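Local coordinates for demethylmenaquinone Methyltransferase (Thermus thermophilus, PDB 1J3L), which belongs to the RraA-like family, despite its methyltransferase name, and assembles from three copies of a compact alpha/beta subunit, at residues Glu16-Val21 with Val132-Glu136; Ala29-Val35 with Ser141-Glu147; Leu60-Gly64 with Pro129-Leu133; Thr70-Gly75 with Val91-Asp97; Ala78-Trp82 with Glu100-Ile106. One frame throughout, in Å; residues are numbered along the deposited sequence.

Interactions 1, 2 and 3 form a connected group around the main mixed sheet. Interactions 1 and 3 share Val132 and Leu133 of one hairpin, and their centres are about 9 Å apart; Leu143 CD1 of interaction 2 touches Phe61 CD2 of interaction 3 at 3.8 Å. Interaction 4 joins this group through strand pairing, with Val62 O lying 2.7 Å from His92 N. Interactions 4 and 5 interlock, and Val95 CG2 meets Leu101 CD1 at 3.5 Å. Interactions 1 and 5 are farthest apart, with centres about 24 Å from each other. Subunit boundaries adjoin interactions 1, 2 and 4. The bound magnesium ion lies about 11 Å from the Arg34 side chain of interaction 2.

Interaction 1. Residues Glu16-Val21 with Val132-Glu136; sequences EALPMV and VLGVE
Leu18 and Val135 carry the contact, their side chains sliding past each other in opposite directions. The CD2 branch of Leu18 does most of the touching. It lies 3.5 Å from Val135 CG2, closer than ordinary van der Waals spacing, 3.5 Å from the carbonyl oxygen of Val132 and 3.9 Å from Leu133 CB. One methyl group thus rests on three residues of the turn. Val135 divides its own branches: CG2 serves Leu18 and the backbone O of Ala17, while CG1 meets Glu16 CB at 3.5 Å. A bend in the Glu16 chain (chi2 -78°) folds its carboxylate back over that same methyl, with OE2 3.7 Å from Val135 CG1. Farther along, Val21 CG2 and Leu133 CD1 meet tip to tip at 3.7 Å. Behind this shell, residues 132-135 form a type I' turn at the end of a hairpin, closed by reciprocal backbone hydrogen bonds between Val132 and Val135. Strand 16-18 is held by backbone hydrogen bonds between Glu16 and Leu152 and between Leu18 and Leu150. Lys116 of the second subunit packs on Glu16 and Ala17. No hydrogen bond crosses between 16-21 and 132-136, so the hairpin tip is joined to this strand by the fit of aliphatic groups, with the Val132 carbonyl already engaged by Val135 N where the Leu18 methyl lies against it.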
# COMPACT_ATOMS: atom_id res chain seq x y z
N GLU A 16 -8.36 -17.18 -13.50
CA GLU A 16 -8.81 -16.22 -12.51
C GLU A 16 -7.58 -15.40 -12.15
O GLU A 16 -6.47 -15.91 -12.18
CB GLU A 16 -9.34 -16.94 -11.28
CG GLU A 16 -10.73 -17.51 -11.43
CD GLU A 16 -11.79 -16.45 -11.30
OE1 GLU A 16 -11.77 -15.50 -12.11
OE2 GLU A 16 -12.64 -16.56 -10.38
N ALA A 17 -7.78 -14.13 -11.83
CA ALA A 17 -6.66 -13.26 -11.49
C ALA A 17 -6.94 -12.37 -10.27
O ALA A 17 -8.07 -11.96 -10.02
CB ALA A 17 -6.30 -12.39 -12.70
N LEU A 18 -5.88 -12.10 -9.52
CA LEU A 18 -5.96 -11.25 -8.35
C LEU A 18 -4.97 -10.10 -8.54
O LEU A 18 -3.87 -10.30 -9.05
CB LEU A 18 -5.62 -12.03 -7.08
CG LEU A 18 -6.74 -12.94 -6.56
CD1 LEU A 18 -6.25 -13.77 -5.39
CD2 LEU A 18 -7.92 -12.09 -6.16
N PRO A 19 -5.38 -8.88 -8.17
CA PRO A 19 -4.48 -7.73 -8.31
C PRO A 19 -3.32 -7.86 -7.32
O PRO A 19 -3.42 -8.58 -6.33
CB PRO A 19 -5.39 -6.53 -8.01
CG PRO A 19 -6.40 -7.12 -7.05
CD PRO A 19 -6.69 -8.46 -7.65
N MSE A 20 -2.23 -7.16 -7.60
CA MSE A 20 -1.07 -7.21 -6.72
C MSE A 20 -1.29 -6.29 -5.53
O MSE A 20 -0.70 -5.21 -5.44
CB MSE A 20 0.20 -6.80 -7.49
CG MSE A 20 1.49 -6.91 -6.67
SE MSE A 20 1.44 -8.39 -5.42
CE MSE A 20 1.37 -9.84 -6.67
N VAL A 21 -2.16 -6.72 -4.62
CA VAL A 21 -2.49 -5.95 -3.41
C VAL A 21 -1.84 -6.62 -2.19
O VAL A 21 -2.21 -6.36 -1.05
CB VAL A 21 -4.01 -5.87 -3.22
CG1 VAL A 21 -4.63 -5.14 -4.40
CG2 VAL A 21 -4.61 -7.26 -3.08
N VAL A 132 -11.09 -15.86 -2.25
CA VAL A 132 -10.27 -14.73 -1.83
C VAL A 132 -10.45 -13.50 -2.71
O VAL A 132 -10.24 -13.56 -3.93
CB VAL A 132 -8.76 -15.12 -1.81
CG1 VAL A 132 -7.91 -13.91 -1.44
CG2 VAL A 132 -8.53 -16.24 -0.81
N LEU A 133 -10.84 -12.39 -2.09
CA LEU A 133 -11.09 -11.15 -2.81
C LEU A 133 -11.90 -11.44 -4.06
O LEU A 133 -11.50 -11.11 -5.18
CB LEU A 133 -9.77 -10.46 -3.20
CG LEU A 133 -8.92 -9.85 -2.07
CD1 LEU A 133 -7.69 -9.19 -2.67
CD2 LEU A 133 -9.74 -8.82 -1.29
N GLY A 134 -13.03 -12.10 -3.85
CA GLY A 134 -13.93 -12.44 -4.94
C GLY A 134 -13.48 -13.54 -5.88
O GLY A 134 -14.25 -13.98 -6.73
N VAL A 135 -12.24 -13.99 -5.74
CA VAL A 135 -11.73 -15.04 -6.61
C VAL A 135 -11.61 -16.39 -5.91
O VAL A 135 -11.16 -16.48 -4.77
CB VAL A 135 -10.37 -14.65 -7.21
CG1 VAL A 135 -9.84 -15.77 -8.07
CG2 VAL A 135 -10.52 -13.40 -8.04
N GLU A 136 -12.02 -17.43 -6.62
CA GLU A 136 -11.98 -18.79 -6.11
C GLU A 136 -10.60 -19.39 -6.32
O GLU A 136 -10.05 -19.35 -7.42
CB GLU A 136 -13.04 -19.64 -6.82
CG GLU A 136 -13.04 -21.12 -6.44
CD GLU A 136 -14.11 -21.93 -7.19
OE1 GLU A 136 -14.04 -22.01 -8.44
OE2 GLU A 136 -15.02 -22.48 -6.52

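Interaction 2. Residues Ala29-Val35 with Ser141-Glu147; sequences ARFAGRV and SFLLADE
Phe31 pairs with Ala145 and Gly33 with Leu143 as hydrogen-bonded antiparallel pairs, the strand directions 158° apart and the ladder extended by Val35 N to Ser141 O at 2.7 Å. The straightest of these bonds runs from Leu143 N to Gly33 O (2.8 Å, 176° at the hydrogen). On the face carrying Phe31, Leu143 and Ala145, the methyl of Ala145 lies over the Phe31 ring in a CH-pi contact, CB 3.7 Å from the centroid and displaced toward the rim. Phe31 takes the first torsion that sets CG between the backbone N and carbonyl carbon (chi1 62°), which swings the ring above the neighbouring strand. Val35 CG2 presses on Leu143 CB at 3.4 Å, a tight fit. On the other face, Ala32 CB touches Phe142 CZ at 3.9 Å and Leu144 CD2 at 3.8 Å. Past the end of the strand, the extended Arg30 chain runs over Asp146 CB to a salt bridge with Glu147. Its NE meets the syn lone pair of OE1 at 2.9 Å, with OE1 in the guanidinium plane; the companion bond from NH2 to OE2 is modelled very short, so its length is doubtful. Arg4 is a second partner for the Glu147 carboxylate, which may help to balance the two guanidinium groups. This is a regular antiparallel ladder of the central mixed sheet, continued by strands 58-63 and 149-153.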
# COMPACT_ATOMS: atom_id res chain seq x y z
N ALA A 29 10.53 -12.45 -6.13
CA ALA A 29 9.43 -11.59 -6.54
C ALA A 29 8.53 -12.39 -7.48
O ALA A 29 7.33 -12.17 -7.55
CB ALA A 29 9.97 -10.35 -7.26
N ARG A 30 9.13 -13.33 -8.19
CA ARG A 30 8.39 -14.16 -9.14
C ARG A 30 8.52 -15.64 -8.79
O ARG A 30 9.63 -16.13 -8.55
CB ARG A 30 8.90 -13.92 -10.56
CG ARG A 30 8.69 -12.49 -11.05
CD ARG A 30 9.27 -12.28 -12.43
NE ARG A 30 8.93 -10.96 -12.97
CZ ARG A 30 9.44 -10.44 -14.09
NH1 ARG A 30 10.33 -11.13 -14.80
NH2 ARG A 30 9.08 -9.23 -14.49
N PHE A 31 7.39 -16.32 -8.76
CA PHE A 31 7.33 -17.74 -8.45
C PHE A 31 6.01 -18.31 -8.97
O PHE A 31 5.09 -17.56 -9.30
CB PHE A 31 7.43 -17.97 -6.93
CG PHE A 31 6.30 -17.36 -6.15
CD1 PHE A 31 6.28 -15.99 -5.88
CD2 PHE A 31 5.26 -18.15 -5.67
CE1 PHE A 31 5.23 -15.40 -5.15
CE2 PHE A 31 4.20 -17.58 -4.93
CZ PHE A 31 4.19 -16.20 -4.67
N ALA A 32 5.92 -19.63 -9.03
CA ALA A 32 4.72 -20.30 -9.53
C ALA A 32 4.70 -21.77 -9.12
O ALA A 32 5.72 -22.33 -8.73
CB ALA A 32 4.68 -20.18 -11.05
N GLY A 33 3.53 -22.39 -9.19
CA GLY A 33 3.45 -23.79 -8.83
C GLY A 33 2.05 -24.33 -8.64
O GLY A 33 1.06 -23.60 -8.73
N ARG A 34 1.97 -25.64 -8.39
CA ARG A 34 0.70 -26.30 -8.16
C ARG A 34 0.18 -25.79 -6.82
O ARG A 34 0.88 -25.84 -5.81
CB ARG A 34 0.91 -27.82 -8.10
CG ARG A 34 -0.40 -28.61 -8.04
CD ARG A 34 -0.16 -30.12 -7.96
NE ARG A 34 -1.42 -30.86 -8.05
CZ ARG A 34 -2.12 -31.03 -9.18
NH1 ARG A 34 -1.69 -30.50 -10.32
NH2 ARG A 34 -3.25 -31.72 -9.17
N VAL A 35 -1.06 -25.31 -6.81
CA VAL A 35 -1.69 -24.77 -5.62
C VAL A 35 -2.12 -25.79 -4.57
O VAL A 35 -2.64 -26.86 -4.89
CB VAL A 35 -2.94 -23.91 -5.98
CG1 VAL A 35 -3.66 -23.47 -4.73
CG2 VAL A 35 -2.53 -22.69 -6.79
N SER A 141 -4.95 -26.24 -8.80
CA SER A 141 -4.84 -25.32 -9.92
C SER A 141 -3.39 -24.87 -9.95
O SER A 141 -2.64 -25.16 -9.03
CB SER A 141 -5.76 -24.11 -9.71
OG SER A 141 -5.55 -23.52 -8.44
N PHE A 142 -2.99 -24.19 -11.02
CA PHE A 142 -1.62 -23.71 -11.16
C PHE A 142 -1.61 -22.22 -10.84
O PHE A 142 -2.43 -21.46 -11.36
CB PHE A 142 -1.10 -23.94 -12.58
CG PHE A 142 0.37 -23.65 -12.75
CD1 PHE A 142 1.33 -24.45 -12.13
CD2 PHE A 142 0.80 -22.59 -13.53
CE1 PHE A 142 2.69 -24.18 -12.29
CE2 PHE A 142 2.15 -22.31 -13.70
CZ PHE A 142 3.10 -23.11 -13.07
N LEU A 143 -0.68 -21.80 -9.98
CA LEU A 143 -0.59 -20.40 -9.62
C LEU A 143 0.67 -19.76 -10.16
O LEU A 143 1.75 -20.36 -10.17
CB LEU A 143 -0.68 -20.22 -8.11
CG LEU A 143 -0.61 -18.77 -7.59
CD1 LEU A 143 -1.26 -18.68 -6.21
CD2 LEU A 143 0.84 -18.32 -7.53
N LEU A 144 0.52 -18.52 -10.61
CA LEU A 144 1.61 -17.75 -11.15
C LEU A 144 1.61 -16.44 -10.38
O LEU A 144 0.56 -15.86 -10.13
CB LEU A 144 1.40 -17.49 -12.64
CG LEU A 144 2.10 -18.45 -13.60
CD1 LEU A 144 1.30 -18.61 -14.88
CD2 LEU A 144 3.49 -17.93 -13.88
N ALA A 145 2.79 -15.99 -9.98
CA ALA A 145 2.88 -14.75 -9.23
C ALA A 145 4.06 -13.90 -9.63
O ALA A 145 5.19 -14.39 -9.76
CB ALA A 145 2.95 -15.06 -7.73
N ASP A 146 3.78 -12.62 -9.84
CA ASP A 146 4.81 -11.65 -10.20
C ASP A 146 4.34 -10.23 -9.87
O ASP A 146 3.29 -10.07 -9.25
CB ASP A 146 5.18 -11.76 -11.69
CG ASP A 146 4.01 -11.48 -12.62
OD1 ASP A 146 3.27 -10.51 -12.36
OD2 ASP A 146 3.84 -12.22 -13.61
N GLU A 147 5.11 -9.23 -10.27
CA GLU A 147 4.78 -7.83 -10.01
C GLU A 147 3.42 -7.35 -10.50
O GLU A 147 2.92 -6.33 -10.03
CB GLU A 147 5.86 -6.91 -10.60
CG GLU A 147 5.91 -6.90 -12.11
CD GLU A 147 6.84 -7.97 -12.69
OE1 GLU A 147 7.41 -8.77 -11.92
OE2 GLU A 147 6.99 -8.00 -13.93

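Interaction 3. Residues Leu60-Gly64 with Pro129-Leu133; sequences LFVDG and PLKVL
Asp63 and Leu130 bury the most surface here, followed by Phe61. Both methyls of Leu130 sit against Asp63 CB, CD2 at 3.9 Å and CD1 at 4.0 Å. CD1 reaches on to the backbone O of Phe61 and to the ring, 4.0 Å from Phe61 CD1. With CG anti to the carbonyl carbon (chi1 -53°), Leu130 spreads both branches against strand 60-63, a position backed by Thr37 and Arg39 of strand 31-39. The strands themselves run 74° apart with no hydrogen bond between them, so this is a hairpin, 130-132 with 135-137, packed crosswise over a parallel strand of the central sheet. Phe61 meets it at a second point, where Val132 CG2 approaches CE1 of the ring at 3.7 Å, neither squarely over the face nor at the edge. The same methyl lies 3.6 Å from Asp63 OD2, placing Val132 between aromatic ring and carboxylate. Polar contact is made through one water, which donates to Asp63 OD2 at 2.8 Å and to the carbonyl O of Lys131 at 2.9 Å, bridging two acceptors. The other carboxylate oxygen, OD1, takes the backbone N-H of Gly65, so both oxygens have a partner, which would limit rotation of the carboxylate. His92 of the adjoining strand 88-92 packs beside both Asp63 and Val132.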
# COMPACT_ATOMS: atom_id res chain seq x y z
N LEU A 60 1.62 -22.75 -1.60
CA LEU A 60 0.61 -22.85 -0.56
C LEU A 60 -0.11 -21.51 -0.46
O LEU A 60 0.52 -20.46 -0.29
CB LEU A 60 1.24 -23.23 0.78
CG LEU A 60 0.24 -23.45 1.92
CD1 LEU A 60 -0.53 -24.74 1.66
CD2 LEU A 60 0.97 -23.52 3.27
N PHE A 61 -1.42 -21.55 -0.58
CA PHE A 61 -2.25 -20.37 -0.49
C PHE A 61 -2.97 -20.46 0.85
O PHE A 61 -3.81 -21.34 1.05
CB PHE A 61 -3.26 -20.34 -1.64
CG PHE A 61 -3.78 -18.97 -1.96
CD1 PHE A 61 -4.43 -18.21 -1.00
CD2 PHE A 61 -3.64 -18.44 -3.23
CE1 PHE A 61 -4.93 -16.95 -1.30
CE2 PHE A 61 -4.13 -17.17 -3.53
CZ PHE A 61 -4.78 -16.43 -2.57
N VAL A 62 -2.62 -19.58 1.78
CA VAL A 62 -3.23 -19.58 3.10
C VAL A 62 -4.28 -18.50 3.24
O VAL A 62 -3.97 -17.30 3.16
CB VAL A 62 -2.19 -19.37 4.21
CG1 VAL A 62 -2.84 -19.50 5.56
CG2 VAL A 62 -1.06 -20.36 4.05
N ASP A 63 -5.52 -18.92 3.44
CA ASP A 63 -6.61 -17.97 3.63
C ASP A 63 -6.73 -17.71 5.13
O ASP A 63 -7.18 -18.59 5.87
CB ASP A 63 -7.91 -18.55 3.10
CG ASP A 63 -9.04 -17.56 3.17
OD1 ASP A 63 -9.07 -16.76 4.14
OD2 ASP A 63 -9.91 -17.58 2.28
N GLY A 64 -6.31 -16.53 5.58
CA GLY A 64 -6.39 -16.22 7.00
C GLY A 64 -7.58 -15.35 7.32
O GLY A 64 -7.63 -14.68 8.35
N PRO A 129 -11.77 -25.60 -1.33
CA PRO A 129 -11.92 -24.46 -2.24
C PRO A 129 -11.93 -23.18 -1.40
O PRO A 129 -12.59 -23.12 -0.37
CB PRO A 129 -13.28 -24.72 -2.89
CG PRO A 129 -13.36 -26.22 -2.90
CD PRO A 129 -12.85 -26.58 -1.53
N LEU A 130 -11.19 -22.17 -1.85
CA LEU A 130 -11.14 -20.90 -1.12
C LEU A 130 -11.75 -19.80 -1.97
O LEU A 130 -11.79 -19.89 -3.19
CB LEU A 130 -9.69 -20.50 -0.82
CG LEU A 130 -8.72 -21.45 -0.13
CD1 LEU A 130 -7.35 -20.79 -0.14
CD2 LEU A 130 -9.16 -21.74 1.29
N LYS A 131 -12.20 -18.75 -1.30
CA LYS A 131 -12.77 -17.60 -1.99
C LYS A 131 -12.00 -16.39 -1.45
O LYS A 131 -12.21 -15.96 -0.32
CB LYS A 131 -14.27 -17.45 -1.67
CG LYS A 131 -15.00 -16.46 -2.56
CD LYS A 131 -16.27 -15.94 -1.91
CE LYS A 131 -15.95 -15.17 -0.63
NZ LYS A 131 -17.14 -14.51 -0.02
N VAL A 132 -11.09 -15.86 -2.25
CA VAL A 132 -10.27 -14.73 -1.83
C VAL A 132 -10.45 -13.50 -2.71
O VAL A 132 -10.24 -13.56 -3.93
CB VAL A 132 -8.76 -15.12 -1.81
CG1 VAL A 132 -7.91 -13.91 -1.44
CG2 VAL A 132 -8.53 -16.24 -0.81
N LEU A 133 -10.84 -12.39 -2.09
CA LEU A 133 -11.09 -11.15 -2.81
C LEU A 133 -11.90 -11.44 -4.06
O LEU A 133 -11.50 -11.11 -5.18
CB LEU A 133 -9.77 -10.46 -3.20
CG LEU A 133 -8.92 -9.85 -2.07
CD1 LEU A 133 -7.69 -9.19 -2.67
CD2 LEU A 133 -9.74 -8.82 -1.29
O HOH W 1 -11.30 -15.10 2.28

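Interaction 4. Residues Thr70-Gly75 with Val91-Asp97; sequences TALLGG and VHGAVRD
Arg96 runs across Ala71, its aliphatic part lying along one methyl. It leaves CB with chi1 at 72°, CG tucked over its own backbone, and this turns the chain onto its path. CB is 3.6 Å from Ala71 CB, CG 3.5 Å and CD 3.7 Å, so the chain, extended from CG to NE, keeps in touch with Ala71 for three carbons. CG also approaches Gly74 CA. Beyond CD, the guanidinium group leaves the contact: NH1 bonds the carbonyl of Pro115, and NH2 makes a salt bridge to Asp10 of the third subunit. Residues 70-74 lead into helix 75-83, the connection of a beta-alpha-beta crossover between the parallel strands 58-63 and 88-92. Gly74 is the N-cap residue, and the following N-H, Gly75 N, is bound by Asp97 OD2 through its anti lone pair at 2.7 Å, nearly straight at 173°. Backbone bonds tie the rest together, Leu72 N to Ala94 O and Arg96 N to Leu73 O, both 2.9 Å. A water donates to Thr70 O and accepts from Ala94 N. Leu72 CD1 reaches Val91 CG1 at 4.0 Å, near Val62 of the central sheet.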
# COMPACT_ATOMS: atom_id res chain seq x y z
N THR A 70 -2.67 -11.48 13.86
CA THR A 70 -1.58 -12.39 14.19
C THR A 70 -0.87 -12.86 12.92
O THR A 70 -1.43 -12.81 11.84
CB THR A 70 -2.07 -13.63 15.01
OG1 THR A 70 -2.87 -14.49 14.17
CG2 THR A 70 -2.92 -13.18 16.20
N ALA A 71 0.36 -13.32 13.08
CA ALA A 71 1.15 -13.79 11.95
C ALA A 71 0.92 -15.28 11.73
O ALA A 71 0.95 -16.07 12.67
CB ALA A 71 2.63 -13.52 12.19
N LEU A 72 0.70 -15.65 10.47
CA LEU A 72 0.49 -17.05 10.13
C LEU A 72 1.80 -17.69 9.72
O LEU A 72 1.92 -18.91 9.63
CB LEU A 72 -0.53 -17.17 8.99
CG LEU A 72 -1.91 -16.65 9.40
CD1 LEU A 72 -2.89 -16.82 8.27
CD2 LEU A 72 -2.38 -17.40 10.63
N LEU A 73 2.81 -16.86 9.49
CA LEU A 73 4.11 -17.38 9.10
C LEU A 73 5.22 -16.44 9.54
O LEU A 73 5.13 -15.23 9.38
CB LEU A 73 4.13 -17.60 7.58
CG LEU A 73 5.13 -18.61 7.03
CD1 LEU A 73 4.63 -19.16 5.71
CD2 LEU A 73 6.47 -17.95 6.88
N GLY A 74 6.25 -17.03 10.15
CA GLY A 74 7.38 -16.24 10.61
C GLY A 74 8.65 -16.69 9.94
O GLY A 74 8.62 -17.39 8.92
N GLY A 75 9.79 -16.27 10.49
CA GLY A 75 11.06 -16.64 9.91
C GLY A 75 11.26 -18.15 9.87
O GLY A 75 11.76 -18.68 8.89
N VAL A 91 -0.24 -15.53 1.50
CA VAL A 91 -1.05 -15.40 2.70
C VAL A 91 -2.10 -14.30 2.63
O VAL A 91 -1.78 -13.11 2.52
CB VAL A 91 -0.16 -15.13 3.95
CG1 VAL A 91 -1.01 -15.05 5.20
CG2 VAL A 91 0.87 -16.24 4.09
N HIS A 92 -3.37 -14.70 2.66
CA HIS A 92 -4.45 -13.72 2.69
C HIS A 92 -4.54 -13.47 4.18
O HIS A 92 -5.40 -14.04 4.86
CB HIS A 92 -5.77 -14.30 2.18
CG HIS A 92 -6.86 -13.28 2.13
ND1 HIS A 92 -8.15 -13.54 2.56
CD2 HIS A 92 -6.87 -12.01 1.67
CE1 HIS A 92 -8.90 -12.47 2.37
NE2 HIS A 92 -8.15 -11.52 1.83
N GLY A 93 -3.63 -12.64 4.67
CA GLY A 93 -3.55 -12.33 6.08
C GLY A 93 -2.16 -11.78 6.37
O GLY A 93 -1.52 -11.22 5.46
N ALA A 94 -1.67 -11.96 7.59
CA ALA A 94 -0.37 -11.41 7.94
C ALA A 94 0.73 -12.41 8.26
O ALA A 94 0.47 -13.59 8.51
CB ALA A 94 -0.53 -10.42 9.11
N VAL A 95 1.96 -11.90 8.23
CA VAL A 95 3.18 -12.66 8.51
C VAL A 95 4.05 -11.82 9.47
O VAL A 95 3.64 -10.72 9.85
CB VAL A 95 3.98 -12.94 7.20
CG1 VAL A 95 3.10 -13.68 6.18
CG2 VAL A 95 4.49 -11.63 6.60
N ARG A 96 5.21 -12.34 9.88
CA ARG A 96 6.12 -11.57 10.74
C ARG A 96 7.60 -11.93 10.51
O ARG A 96 7.91 -12.89 9.80
CB ARG A 96 5.74 -11.71 12.22
CG ARG A 96 6.03 -13.04 12.88
CD ARG A 96 5.60 -12.99 14.33
NE ARG A 96 6.16 -14.09 15.10
CZ ARG A 96 6.30 -14.07 16.42
NH1 ARG A 96 5.93 -13.00 17.11
NH2 ARG A 96 6.84 -15.12 17.04
N ASP A 97 8.51 -11.17 11.11
CA ASP A 97 9.97 -11.35 10.95
C ASP A 97 10.34 -10.96 9.53
O ASP A 97 11.17 -11.60 8.89
CB ASP A 97 10.42 -12.80 11.18
CG ASP A 97 9.97 -13.36 12.51
OD1 ASP A 97 9.73 -12.60 13.47
OD2 ASP A 97 9.86 -14.60 12.59
O HOH W 2 -3.50 -13.26 9.94

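Interaction 5. Residues Ala78-Trp82 with Glu100-Ile106; sequences ARRAW and ELREVPI
One face of the Trp82 ring is covered by Pro105, whose CG stands 3.0 Å above the plane, offset toward the rim. CD of Pro105 makes a CH-pi contact 4.0 Å from the centroid of the five-membered ring. Val104 CG1 and Ile106 CG2 approach obliquely, the latter 3.5 Å from Trp82 CD1. The guanidinium group of Arg79 is met at its edge, in plane, by Glu100 OE1, with NH1 2.8 Å away and the N-H...O line fairly straight at 166°. A weaker bond comes from NH2 to the same oxygen, and a water joins NH2 to OE1 as well. The bend in the Arg79 chain at chi3 (-75°) brings the group to Glu100. Deeper in the contact, Ala78 CB lies tight against Leu101 CD2 at 3.5 Å. The buried side of the contact is thus apolar, while at its rim one Glu100 oxygen takes its main bond from NH1, a weak one from NH2 and a third from water, a cluster whose charge is probably shared with solvent.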
# COMPACT_ATOMS: atom_id res chain seq x y z
N ALA A 78 9.10 -19.89 7.16
CA ALA A 78 9.57 -19.51 5.84
C ALA A 78 10.75 -20.41 5.46
O ALA A 78 10.79 -20.98 4.36
CB ALA A 78 10.00 -18.05 5.82
N ARG A 79 11.71 -20.54 6.38
CA ARG A 79 12.88 -21.36 6.14
C ARG A 79 12.47 -22.82 6.00
O ARG A 79 13.02 -23.52 5.18
CB ARG A 79 13.87 -21.21 7.30
CG ARG A 79 14.50 -19.82 7.41
CD ARG A 79 15.58 -19.72 8.51
NE ARG A 79 15.07 -19.67 9.89
CZ ARG A 79 14.69 -18.56 10.52
NH1 ARG A 79 14.76 -17.40 9.89
NH2 ARG A 79 14.19 -18.62 11.75
N ARG A 80 11.51 -23.27 6.79
CA ARG A 80 11.07 -24.66 6.70
C ARG A 80 10.47 -24.92 5.31
O ARG A 80 10.83 -25.90 4.65
CB ARG A 80 10.06 -24.98 7.80
CG ARG A 80 9.95 -26.46 8.09
CD ARG A 80 11.32 -27.07 8.40
NE ARG A 80 11.27 -28.52 8.26
CZ ARG A 80 12.28 -29.28 7.86
NH1 ARG A 80 13.45 -28.73 7.55
NH2 ARG A 80 12.11 -30.59 7.73
N ALA A 81 9.58 -24.03 4.87
CA ALA A 81 8.93 -24.16 3.56
C ALA A 81 9.96 -24.28 2.47
O ALA A 81 9.81 -25.08 1.53
CB ALA A 81 8.04 -22.94 3.30
N TRP A 82 11.03 -23.50 2.59
CA TRP A 82 12.10 -23.52 1.62
C TRP A 82 12.87 -24.84 1.64
O TRP A 82 13.17 -25.40 0.59
CB TRP A 82 13.07 -22.37 1.87
CG TRP A 82 14.26 -22.38 0.98
CD1 TRP A 82 14.26 -22.34 -0.38
CD2 TRP A 82 15.63 -22.41 1.39
NE1 TRP A 82 15.55 -22.33 -0.85
CE2 TRP A 82 16.41 -22.37 0.21
CE3 TRP A 82 16.28 -22.46 2.63
CZ2 TRP A 82 17.80 -22.37 0.24
CZ3 TRP A 82 17.67 -22.46 2.66
CH2 TRP A 82 18.42 -22.41 1.47
N GLU A 100 13.76 -11.41 8.26
CA GLU A 100 14.14 -12.79 7.99
C GLU A 100 13.47 -13.37 6.74
O GLU A 100 14.08 -14.14 5.99
CB GLU A 100 13.84 -13.68 9.21
CG GLU A 100 14.76 -13.45 10.40
CD GLU A 100 14.27 -14.18 11.64
OE1 GLU A 100 13.83 -15.34 11.51
OE2 GLU A 100 14.32 -13.59 12.75
N LEU A 101 12.21 -13.01 6.50
CA LEU A 101 11.50 -13.53 5.34
C LEU A 101 12.20 -13.15 4.03
O LEU A 101 12.30 -13.96 3.11
CB LEU A 101 10.05 -13.01 5.32
CG LEU A 101 9.15 -13.34 6.52
CD1 LEU A 101 7.76 -12.78 6.26
CD2 LEU A 101 9.07 -14.85 6.77
N ARG A 102 12.68 -11.90 3.98
CA ARG A 102 13.35 -11.35 2.81
C ARG A 102 14.58 -12.15 2.37
O ARG A 102 14.94 -12.15 1.20
CB ARG A 102 13.78 -9.91 3.09
CG ARG A 102 14.33 -9.17 1.89
CD ARG A 102 13.19 -8.69 0.98
NE ARG A 102 13.69 -8.07 -0.24
CZ ARG A 102 14.34 -8.72 -1.19
NH1 ARG A 102 14.57 -10.02 -1.07
NH2 ARG A 102 14.77 -8.07 -2.27
N GLU A 103 15.20 -12.82 3.33
CA GLU A 103 16.40 -13.61 3.08
C GLU A 103 16.18 -15.05 2.63
O GLU A 103 17.16 -15.75 2.35
CB GLU A 103 17.28 -13.58 4.33
CG GLU A 103 17.91 -12.22 4.55
CD GLU A 103 18.63 -12.10 5.87
OE1 GLU A 103 19.40 -13.02 6.23
OE2 GLU A 103 18.43 -11.08 6.55
N VAL A 104 14.93 -15.50 2.58
CA VAL A 104 14.62 -16.87 2.17
C VAL A 104 14.28 -16.86 0.69
O VAL A 104 13.40 -16.11 0.25
CB VAL A 104 13.43 -17.44 2.97
CG1 VAL A 104 13.20 -18.91 2.62
CG2 VAL A 104 13.68 -17.28 4.47
N PRO A 105 14.98 -17.68 -0.12
CA PRO A 105 14.73 -17.72 -1.56
C PRO A 105 13.47 -18.44 -2.02
O PRO A 105 13.55 -19.43 -2.74
CB PRO A 105 16.02 -18.34 -2.12
CG PRO A 105 16.44 -19.27 -1.03
CD PRO A 105 16.16 -18.49 0.25
N ILE A 106 12.33 -17.93 -1.59
CA ILE A 106 11.02 -18.45 -1.96
C ILE A 106 10.11 -17.24 -2.08
O ILE A 106 10.44 -16.16 -1.58
CB ILE A 106 10.40 -19.39 -0.89
CG1 ILE A 106 10.20 -18.62 0.42
CG2 ILE A 106 11.26 -20.62 -0.70
CD1 ILE A 106 9.45 -19.41 1.47
O HOH W 3 15.58 -16.35 6.82
O HOH W 4 12.32 -16.62 13.23